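Local coordinates for cellulase (Bacillus sp. BG-CS10, PDB 5E09), which probably hydrolyses beta-1,4-glucosidic bonds of cellulose with a family 5 glycoside hydrolase barrel that is followed by two smaller modules, one a family 46 carbohydrate-binding module, at residues Phe447-His452 / Ile510-His515. Sequence-based numbering, arbitrary orientation.
Sequences FAIPAH and IHLTFH
The ring of Phe514 is approached across this contact by the end of Ile449, which stands neither squarely over a face nor at an edge but obliquely, off the far corner of the ring. Ile449 CD1 lies 4.1 Å from Phe514 CZ, with Phe514 CE2 almost as near. On the ring's own strand, Leu512 CD1 sits 4.1 Å from Phe514 CZ, with CE2 practically as near, and the same methyl is 4.3 Å from Ile449 CD1. One isoleucine methyl therefore meets two neighbours that stand two residues apart on the opposing strand. Its reach comes from an extended end: CD1 is trans to CA (chi2 161°), while CG2 takes no part. Phe514 comes from the opposite direction: with CG anti to its carbonyl carbon (chi1 -66°), the ring extends toward Ile449 and presents its CZ end.

The example illustrates how a single sheet can bury its own interior. Strands 447-452 and 509-516 belong to one antiparallel sheet of the carbohydrate-binding module, yet three strands separate them in its order, and the sheet curls round until they face each other in a beta-sandwich-like arrangement. No hydrogen bond joins the two segments, which bury 73 Å² between them; the CA atoms of Ile449 and Leu512 are 11.4 Å apart, and side chains alone span the gap. Residue alternation does the sorting: Ile449, Leu512 and Phe514 point inward, whereas Thr513 and His515 are partly exposed and hydrogen-bond to Glu523 and Glu462 respectively.

Adjacent strands complete the apolar surroundings. Met461 and Ile495 touch Phe514, Ala463 and Leu526 touch Leu512, and Tyr524 meets Ile449, whose backbone is hydrogen-bonded to Ile495.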
ATOM      1  N   PHE A 447      -3.626 -13.703  25.291  1.00 59.67           N
ATOM      2  CA  PHE A 447      -2.928 -14.947  25.001  1.00 47.48           C
ATOM      3  C   PHE A 447      -1.683 -14.761  24.131  1.00 43.58           C
ATOM      4  O   PHE A 447      -1.740 -14.197  23.037  1.00 46.74           O
ATOM      5  CB  PHE A 447      -3.877 -15.945  24.338  1.00 39.49           C
ATOM      6  CG  PHE A 447      -3.358 -17.351  24.340  1.00 50.23           C
ATOM      7  CD1 PHE A 447      -3.570 -18.179  25.430  1.00 47.40           C
ATOM      8  CD2 PHE A 447      -2.638 -17.841  23.259  1.00 38.42           C
ATOM      9  CE1 PHE A 447      -3.079 -19.475  25.444  1.00 53.84           C
ATOM     10  CE2 PHE A 447      -2.148 -19.132  23.262  1.00 47.61           C
ATOM     11  CZ  PHE A 447      -2.369 -19.952  24.354  1.00 52.74           C
ATOM     12  N   ALA A 448      -0.559 -15.252  24.633  1.00 36.42           N
ATOM     13  CA  ALA A 448       0.682 -15.239  23.879  1.00 51.73           C
ATOM     14  C   ALA A 448       1.497 -16.502  24.142  1.00 43.92           C
ATOM     15  O   ALA A 448       1.737 -16.872  25.287  1.00 47.93           O
ATOM     16  CB  ALA A 448       1.500 -14.001  24.220  1.00 44.33           C
ATOM     17  N   ILE A 449       1.911 -17.158  23.065  1.00 46.74           N
ATOM     18  CA  ILE A 449       2.799 -18.308  23.130  1.00 36.33           C
ATOM     19  C   ILE A 449       4.249 -17.872  23.244  1.00 35.92           C
ATOM     20  O   ILE A 449       4.760 -17.207  22.349  1.00 47.25           O
ATOM     21  CB  ILE A 449       2.652 -19.182  21.880  1.00 37.41           C
ATOM     22  CG1 ILE A 449       1.182 -19.545  21.662  1.00 45.03           C
ATOM     23  CG2 ILE A 449       3.545 -20.416  21.983  1.00 36.87           C
ATOM     24  CD1 ILE A 449       0.865 -20.006  20.257  1.00 43.12           C
ATOM     25  N   PRO A 450       4.918 -18.234  24.347  1.00 41.02           N
ATOM     26  CA  PRO A 450       6.356 -17.960  24.442  1.00 36.95           C
ATOM     27  C   PRO A 450       7.092 -18.622  23.283  1.00 40.14           C
ATOM     28  O   PRO A 450       6.862 -19.795  22.990  1.00 46.24           O
ATOM     29  CB  PRO A 450       6.749 -18.576  25.787  1.00 43.40           C
ATOM     30  CG  PRO A 450       5.482 -18.583  26.584  1.00 43.20           C
ATOM     31  CD  PRO A 450       4.383 -18.837  25.582  1.00 52.15           C
ATOM     32  N   ALA A 451       7.950 -17.865  22.616  1.00 38.69           N
ATOM     33  CA  ALA A 451       8.554 -18.333  21.378  1.00 38.88           C
ATOM     34  C   ALA A 451      10.059 -18.143  21.359  1.00 44.02           C
ATOM     35  O   ALA A 451      10.570 -17.083  21.716  1.00 52.49           O
ATOM     36  CB  ALA A 451       7.928 -17.618  20.194  1.00 41.68           C
ATOM     37  N   HIS A 452      10.765 -19.186  20.944  1.00 46.03           N
ATOM     38  CA  HIS A 452      12.182 -19.081  20.648  1.00 38.51           C
ATOM     39  C   HIS A 452      12.324 -19.067  19.136  1.00 37.52           C
ATOM     40  O   HIS A 452      12.341 -20.119  18.494  1.00 42.66           O
ATOM     41  CB  HIS A 452      12.967 -20.237  21.268  1.00 41.10           C
ATOM     42  CG  HIS A 452      12.871 -20.300  22.761  1.00 46.83           C
ATOM     43  ND1 HIS A 452      13.541 -19.421  23.587  1.00 57.73           N
ATOM     44  CD2 HIS A 452      12.190 -21.137  23.577  1.00 64.72           C
ATOM     45  CE1 HIS A 452      13.272 -19.714  24.847  1.00 57.59           C
ATOM     46  NE2 HIS A 452      12.454 -20.751  24.868  1.00 65.98           N
ATOM     47  N   ILE A 510      -7.592 -26.937  18.921  1.00 39.56           N
ATOM     48  CA  ILE A 510      -7.224 -26.244  17.698  1.00 53.42           C
ATOM     49  C   ILE A 510      -5.758 -26.518  17.394  1.00 48.55           C
ATOM     50  O   ILE A 510      -4.886 -26.217  18.197  1.00 44.84           O
ATOM     51  CB  ILE A 510      -7.466 -24.728  17.810  1.00 38.36           C
ATOM     52  CG1 ILE A 510      -8.919 -24.452  18.202  1.00 42.63           C
ATOM     53  CG2 ILE A 510      -7.120 -24.035  16.507  1.00 42.85           C
ATOM     54  CD1 ILE A 510      -9.126 -23.130  18.910  1.00 43.51           C
ATOM     55  N   HIS A 511      -5.498 -27.125  16.246  1.00 51.95           N
ATOM     56  CA  HIS A 511      -4.139 -27.362  15.790  1.00 46.23           C
ATOM     57  C   HIS A 511      -3.654 -26.174  14.971  1.00 35.48           C
ATOM     58  O   HIS A 511      -4.223 -25.853  13.922  1.00 44.92           O
ATOM     59  CB  HIS A 511      -4.059 -28.655  14.972  1.00 42.40           C
ATOM     60  CG  HIS A 511      -4.317 -29.894  15.774  1.00 46.29           C
ATOM     61  ND1 HIS A 511      -5.529 -30.157  16.372  1.00 58.78           N
ATOM     62  CD2 HIS A 511      -3.511 -30.937  16.086  1.00 65.78           C
ATOM     63  CE1 HIS A 511      -5.464 -31.310  17.013  1.00 64.72           C
ATOM     64  NE2 HIS A 511      -4.249 -31.805  16.854  1.00 66.34           N
ATOM     65  N   LEU A 512      -2.619 -25.515  15.478  1.00 32.41           N
ATOM     66  CA  LEU A 512      -1.948 -24.430  14.778  1.00 39.63           C
ATOM     67  C   LEU A 512      -0.671 -24.940  14.122  1.00 46.92           C
ATOM     68  O   LEU A 512       0.088 -25.721  14.718  1.00 42.22           O
ATOM     69  CB  LEU A 512      -1.611 -23.267  15.725  1.00 33.47           C
ATOM     70  CG  LEU A 512      -2.687 -22.708  16.659  1.00 42.00           C
ATOM     71  CD1 LEU A 512      -2.095 -21.655  17.589  1.00 33.84           C
ATOM     72  CD2 LEU A 512      -3.858 -22.138  15.876  1.00 34.33           C
ATOM     73  N   THR A 513      -0.439 -24.489  12.895  1.00 38.91           N
ATOM     74  CA  THR A 513       0.791 -24.789  12.184  1.00 35.48           C
ATOM     75  C   THR A 513       1.463 -23.492  11.785  1.00 35.18           C
ATOM     76  O   THR A 513       0.975 -22.799  10.902  1.00 34.74           O
ATOM     77  CB  THR A 513       0.533 -25.623  10.914  1.00 48.08           C
ATOM     78  OG1 THR A 513      -0.227 -26.788  11.247  1.00 35.72           O
ATOM     79  CG2 THR A 513       1.855 -26.033  10.256  1.00 39.38           C
ATOM     80  N   PHE A 514       2.575 -23.153  12.426  1.00 36.75           N
ATOM     81  CA  PHE A 514       3.308 -21.951  12.034  1.00 33.70           C
ATOM     82  C   PHE A 514       4.300 -22.235  10.899  1.00 39.71           C
ATOM     83  O   PHE A 514       5.156 -23.122  11.010  1.00 36.20           O
ATOM     84  CB  PHE A 514       4.029 -21.348  13.237  1.00 34.17           C
ATOM     85  CG  PHE A 514       3.098 -20.813  14.289  1.00 37.10           C
ATOM     86  CD1 PHE A 514       2.618 -19.516  14.207  1.00 31.28           C
ATOM     87  CD2 PHE A 514       2.692 -21.610  15.350  1.00 40.30           C
ATOM     88  CE1 PHE A 514       1.759 -19.016  15.170  1.00 39.15           C
ATOM     89  CE2 PHE A 514       1.829 -21.120  16.319  1.00 42.76           C
ATOM     90  CZ  PHE A 514       1.362 -19.818  16.228  1.00 39.46           C
ATOM     91  N   HIS A 515       4.143 -21.487   9.808  1.00 33.41           N
ATOM     92  CA  HIS A 515       5.054 -21.534   8.669  1.00 34.19           C
ATOM     93  C   HIS A 515       6.079 -20.405   8.758  1.00 39.92           C
ATOM     94  O   HIS A 515       5.713 -19.212   8.783  1.00 35.73           O
ATOM     95  CB  HIS A 515       4.291 -21.421   7.341  1.00 32.97           C
ATOM     96  CG  HIS A 515       3.301 -22.522   7.102  1.00 49.51           C
ATOM     97  ND1 HIS A 515       3.384 -23.377   6.022  1.00 43.94           N
ATOM     98  CD2 HIS A 515       2.193 -22.893   7.788  1.00 49.68           C
ATOM     99  CE1 HIS A 515       2.376 -24.230   6.058  1.00 42.18           C
ATOM    100  NE2 HIS A 515       1.639 -23.959   7.122  1.00 52.95           N
TER